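Local coordinates for pngf-ii (Elizabethkingia meningoseptica, PDB 4R4X), which probably removes N-linked glycans from glycoproteins and glycopeptides, as a bacterial peptide:N-glycosidase related to PNGase F, at residues 37-41 / 42-46; 92-96 / 97-101. All blocks are in the same frame, centred on the assembly; numbering follows the deposited sequence.

Interaction 1 (37-41 / 42-46); sequences EKIKN and KKADF
K43 N reaches back to K38 O at 2.7 Å, with an N-H...O angle of 162°, and fixes the chain where it leaves the short helix 37-40. The donor lies near the line of the K38 carbonyl and comes in slightly off its plane. One residue earlier, K42 N bonds to I39 O at 3.1 Å. This donor sits well above the I39 carbonyl plane and does not use a lone pair. K42 has a positive phi of 60°, which takes the chain out of the helix after N41. The two bonds back into the last turn and the positive phi make a Schellman motif, here ending the one-turn helix before the loop to strand 48-54.

Behind the turn lies a small apolar contact between A44 and I39. A44 directs its methyl group at the helix, and A44 CB meets I39 CG1 at 3.7 Å. I39 can offer this branch because CG1 stands anti to its carbonyl carbon, chi1 -65°. The same side chain packs on F48 and V50 of strand 48-54, and it is buried. K38 CB lies beside this contact, 4.0 Å from A44 CB. K43 CG lies 3.6 Å from N41 O and also near N41 CB. K40 points its amine elsewhere, to a salt bridge with E5. K42 NZ has a weak hydrogen bond to S161 O.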
loop_
_atom_site.group_PDB
_atom_site.type_symbol
_atom_site.label_atom_id
_atom_site.label_comp_id
_atom_site.label_asym_id
_atom_site.label_seq_id
_atom_site.Cartn_x
_atom_site.Cartn_y
_atom_site.Cartn_z
ATOM N N GLU A 37 -10.128 -12.058 29.372
ATOM C CA GLU A 37 -11.429 -12.763 29.296
ATOM C C GLU A 37 -11.783 -13.268 27.901
ATOM O O GLU A 37 -12.119 -14.453 27.711
ATOM C CB GLU A 37 -12.560 -11.863 29.843
ATOM C CG GLU A 37 -12.792 -12.106 31.327
ATOM C CD GLU A 37 -13.761 -11.132 31.986
ATOM O OE1 GLU A 37 -14.319 -10.247 31.289
ATOM O OE2 GLU A 37 -13.942 -11.270 33.218
ATOM N N LYS A 38 -11.683 -12.383 26.920
ATOM C CA LYS A 38 -12.047 -12.741 25.554
ATOM C C LYS A 38 -11.169 -13.842 24.994
ATOM O O LYS A 38 -11.649 -14.716 24.301
ATOM C CB LYS A 38 -12.000 -11.531 24.645
ATOM C CG LYS A 38 -13.225 -10.642 24.737
ATOM C CD LYS A 38 -12.944 -9.319 24.038
ATOM C CE LYS A 38 -14.172 -8.719 23.375
ATOM N NZ LYS A 38 -13.770 -8.054 22.104
ATOM N N ILE A 39 -9.879 -13.813 25.316
ATOM C CA ILE A 39 -8.998 -14.890 24.917
ATOM C C ILE A 39 -9.340 -16.188 25.664
ATOM O O ILE A 39 -9.377 -17.265 25.070
ATOM C CB ILE A 39 -7.528 -14.533 25.162
ATOM C CG1 ILE A 39 -7.116 -13.361 24.268
ATOM C CG2 ILE A 39 -6.647 -15.754 24.927
ATOM C CD1 ILE A 39 -5.723 -12.794 24.546
ATOM N N LYS A 40 -9.539 -16.099 26.970
ATOM C CA LYS A 40 -9.889 -17.284 27.750
ATOM C C LYS A 40 -11.154 -17.938 27.164
ATOM O O LYS A 40 -11.217 -19.156 26.980
ATOM C CB LYS A 40 -10.145 -16.907 29.207
ATOM C CG LYS A 40 -10.320 -18.092 30.142
ATOM C CD LYS A 40 -10.483 -17.642 31.590
ATOM C CE LYS A 40 -11.060 -18.765 32.457
ATOM N NZ LYS A 40 -11.558 -18.247 33.755
ATOM N N ASN A 41 -12.134 -17.101 26.862
ATOM C CA ASN A 41 -13.424 -17.555 26.339
ATOM C C ASN A 41 -13.443 -17.896 24.845
ATOM O O ASN A 41 -14.488 -18.277 24.325
ATOM C CB ASN A 41 -14.481 -16.503 26.651
ATOM C CG ASN A 41 -14.698 -16.325 28.147
ATOM O OD1 ASN A 41 -14.470 -17.235 28.933
ATOM N ND2 ASN A 41 -15.150 -15.155 28.534
ATOM N N LYS A 42 -12.296 -17.757 24.169
ATOM C CA LYS A 42 -12.171 -17.998 22.725
ATOM C C LYS A 42 -13.078 -17.094 21.883
ATOM O O LYS A 42 -13.636 -17.529 20.872
ATOM C CB LYS A 42 -12.382 -19.478 22.412
ATOM C CG LYS A 42 -11.336 -20.338 23.108
ATOM C CD LYS A 42 -11.890 -21.649 23.628
ATOM C CE LYS A 42 -10.916 -22.293 24.606
ATOM N NZ LYS A 42 -9.530 -22.382 24.061
ATOM N N LYS A 43 -13.179 -15.833 22.312
ATOM C CA LYS A 43 -13.966 -14.800 21.646
ATOM C C LYS A 43 -13.101 -13.644 21.161
ATOM O O LYS A 43 -13.625 -12.602 20.775
ATOM C CB LYS A 43 -15.006 -14.214 22.613
ATOM C CG LYS A 43 -16.028 -15.205 23.155
ATOM C CD LYS A 43 -16.906 -15.808 22.065
ATOM C CE LYS A 43 -18.066 -16.583 22.692
ATOM N NZ LYS A 43 -18.988 -17.206 21.691
ATOM N N ALA A 44 -11.782 -13.789 21.207
ATOM C CA ALA A 44 -10.919 -12.667 20.839
ATOM C C ALA A 44 -10.628 -12.715 19.350
ATOM O O ALA A 44 -10.470 -13.785 18.794
ATOM C CB ALA A 44 -9.633 -12.707 21.638
ATOM N N ASP A 45 -10.576 -11.556 18.701
ATOM C CA ASP A 45 -10.267 -11.492 17.273
ATOM C C ASP A 45 -8.765 -11.620 17.005
ATOM O O ASP A 45 -7.956 -11.191 17.819
ATOM C CB ASP A 45 -10.770 -10.165 16.703
ATOM C CG ASP A 45 -12.288 -10.091 16.663
ATOM O OD1 ASP A 45 -12.917 -11.008 16.098
ATOM O OD2 ASP A 45 -12.838 -9.109 17.191
ATOM N N PHE A 46 -8.398 -12.187 15.859
ATOM C CA PHE A 46 -6.980 -12.248 15.475
ATOM C C PHE A 46 -6.512 -10.892 14.923
ATOM O O PHE A 46 -7.291 -10.186 14.316
ATOM C CB PHE A 46 -6.751 -13.302 14.410
ATOM C CG PHE A 46 -7.193 -14.672 14.810
ATOM C CD1 PHE A 46 -6.507 -15.383 15.780
ATOM C CD2 PHE A 46 -8.294 -15.266 14.192
ATOM C CE1 PHE A 46 -6.909 -16.658 16.138
ATOM C CE2 PHE A 46 -8.695 -16.543 14.547
ATOM C CZ PHE A 46 -8.006 -17.237 15.518
#

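Interaction 2 (92-96 / 97-101); sequences GKILG and YNVKK
Y97 N bonds to I94 O at 2.9 Å, and I94 N returns a bond to Y97 O at 3.0 Å. The two bonds differ in approach. I94 N lies in the plane of the Y97 carbonyl, whereas Y97 N stands above the plane of the I94 carbonyl. Further from the turn, G92 and V99 form a second hydrogen-bonded pair, with V99 N to G92 O at 2.9 Å. K93 and N98 make the non-hydrogen-bonded pair between them. There the alpha carbon K93 CA approaches Y97 O at 3.1 Å in a CA-H...O contact.

On one face, the K93 chain lies alongside N98. K93 CE is 3.6 Å from N98 OD1. The K93 chain is extended until a bend at chi4, -90°, and its NZ makes a weak hydrogen bond to G96 O. On the other face, the I94 and V99 side chains are nearly perpendicular, with I94 CG1 and V99 CG2 4.1 Å apart. The Y97 ring folds back beside the turn. I94 O lies at the ring edge, near its plane, and L95 CB is 4.1 Å from Y97 CD2.

A second shell holds this face. I94, Y97 and V99 all pack on L136 of strand 134-140, and L95 and Y97 reach V151 of strand 144-154. Separately, the D118 carboxylate, through OD2, accepts a hydrogen bond from N98 N.

L95 and G96 both have positive phi. At the G96 angles, 85/0°, a side chain would press on the carbonyl O of L95. This is a beta hairpin with a two-residue loop, L95-G96, in a type I' turn from I94 to Y97, linking strands 86-94 and 97-106.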
loop_
_atom_site.group_PDB
_atom_site.type_symbol
_atom_site.label_atom_id
_atom_site.label_comp_id
_atom_site.label_asym_id
_atom_site.label_seq_id
_atom_site.Cartn_x
_atom_site.Cartn_y
_atom_site.Cartn_z
ATOM N N GLY A 92 0.423 -1.331 52.304
ATOM C CA GLY A 92 -1.004 -1.363 52.501
ATOM C C GLY A 92 -1.530 -2.753 52.277
ATOM O O GLY A 92 -0.787 -3.728 52.368
ATOM N N LYS A 93 -2.823 -2.826 51.998
ATOM C CA LYS A 93 -3.451 -4.074 51.607
ATOM C C LYS A 93 -4.330 -3.900 50.382
ATOM O O LYS A 93 -4.981 -2.858 50.205
ATOM C CB LYS A 93 -4.291 -4.622 52.764
ATOM C CG LYS A 93 -3.504 -5.255 53.873
ATOM C CD LYS A 93 -4.469 -5.615 54.983
ATOM C CE LYS A 93 -3.861 -6.483 56.057
ATOM N NZ LYS A 93 -4.042 -7.921 55.699
ATOM N N ILE A 94 -4.338 -4.931 49.530
ATOM C CA ILE A 94 -5.279 -5.035 48.430
ATOM C C ILE A 94 -5.897 -6.429 48.512
ATOM O O ILE A 94 -5.174 -7.435 48.576
ATOM C CB ILE A 94 -4.595 -4.815 47.065
ATOM C CG1 ILE A 94 -4.111 -3.359 46.975
ATOM C CG2 ILE A 94 -5.539 -5.162 45.907
ATOM C CD1 ILE A 94 -3.295 -3.040 45.746
ATOM N N LEU A 95 -7.231 -6.468 48.547
ATOM C CA LEU A 95 -7.982 -7.716 48.681
ATOM C C LEU A 95 -7.509 -8.581 49.820
ATOM O O LEU A 95 -7.507 -9.816 49.725
ATOM C CB LEU A 95 -7.901 -8.504 47.375
ATOM C CG LEU A 95 -8.430 -7.739 46.163
ATOM C CD1 LEU A 95 -8.247 -8.606 44.934
ATOM C CD2 LEU A 95 -9.893 -7.293 46.301
ATOM N N GLY A 96 -7.087 -7.936 50.902
ATOM C CA GLY A 96 -6.643 -8.650 52.077
ATOM C C GLY A 96 -5.191 -9.094 52.077
ATOM O O GLY A 96 -4.756 -9.709 53.050
ATOM N N TYR A 97 -4.453 -8.788 51.002
ATOM C CA TYR A 97 -3.027 -9.139 50.863
ATOM C C TYR A 97 -2.102 -7.954 51.146
ATOM O O TYR A 97 -2.341 -6.845 50.670
ATOM C CB TYR A 97 -2.754 -9.681 49.444
ATOM C CG TYR A 97 -3.559 -10.925 49.136
ATOM C CD1 TYR A 97 -3.248 -12.136 49.748
ATOM C CD2 TYR A 97 -4.660 -10.881 48.295
ATOM C CE1 TYR A 97 -3.978 -13.276 49.500
ATOM C CE2 TYR A 97 -5.411 -12.029 48.052
ATOM C CZ TYR A 97 -5.059 -13.217 48.667
ATOM O OH TYR A 97 -5.787 -14.354 48.443
ATOM N N ASN A 98 -1.022 -8.188 51.892
ATOM C CA ASN A 98 -0.051 -7.129 52.149
ATOM C C ASN A 98 0.703 -6.760 50.878
ATOM O O ASN A 98 1.189 -7.651 50.183
ATOM C CB ASN A 98 0.937 -7.573 53.200
ATOM C CG ASN A 98 0.283 -7.767 54.549
ATOM O OD1 ASN A 98 -0.443 -6.914 55.030
ATOM N ND2 ASN A 98 0.504 -8.918 55.140
ATOM N N VAL A 99 0.786 -5.461 50.593
ATOM C CA VAL A 99 1.436 -4.949 49.385
ATOM C C VAL A 99 2.471 -3.878 49.727
ATOM O O VAL A 99 2.341 -3.160 50.737
ATOM C CB VAL A 99 0.427 -4.388 48.344
ATOM C CG1 VAL A 99 -0.446 -5.519 47.783
ATOM C CG2 VAL A 99 -0.454 -3.290 48.930
ATOM N N LYS A 100 3.490 -3.813 48.873
ATOM C CA LYS A 100 4.520 -2.781 48.871
ATOM C C LYS A 100 4.451 -2.097 47.524
ATOM O O LYS A 100 4.083 -2.698 46.522
ATOM C CB LYS A 100 5.911 -3.393 49.035
ATOM C CG LYS A 100 6.190 -3.953 50.416
ATOM C CD LYS A 100 7.486 -4.750 50.499
ATOM C CE LYS A 100 8.734 -3.922 50.227
ATOM N NZ LYS A 100 8.842 -2.698 51.081
ATOM N N LYS A 101 4.777 -0.820 47.503
ATOM C CA LYS A 101 4.837 -0.085 46.285
ATOM C C LYS A 101 6.265 0.137 45.859
ATOM O O LYS A 101 7.131 0.457 46.683
ATOM C CB LYS A 101 4.161 1.263 46.447
ATOM C CG LYS A 101 3.926 1.949 45.120
ATOM C CD LYS A 101 3.393 3.366 45.315
ATOM C CE LYS A 101 4.478 4.407 45.146
ATOM N NZ LYS A 101 3.912 5.774 45.152
#

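Both contacts belong to the N-terminal domain family of N-glycanases, residues 6-178, and interaction 1 comes first along the chain. The centres of interactions 1 and 2 are 30 Å apart. The nearest atoms of interactions 1 and 2 are about 13 Å apart, and the two do not touch. Both are local contacts at the surface, one a helix end and one a hairpin turn. Interaction 1 ends a helix on the way from strand 31-36 to strand 48-54. Interaction 2 joins the neighbouring antiparallel strands 86-94 and 97-106. They thus serve two different connections among the strands of this beta-rich region.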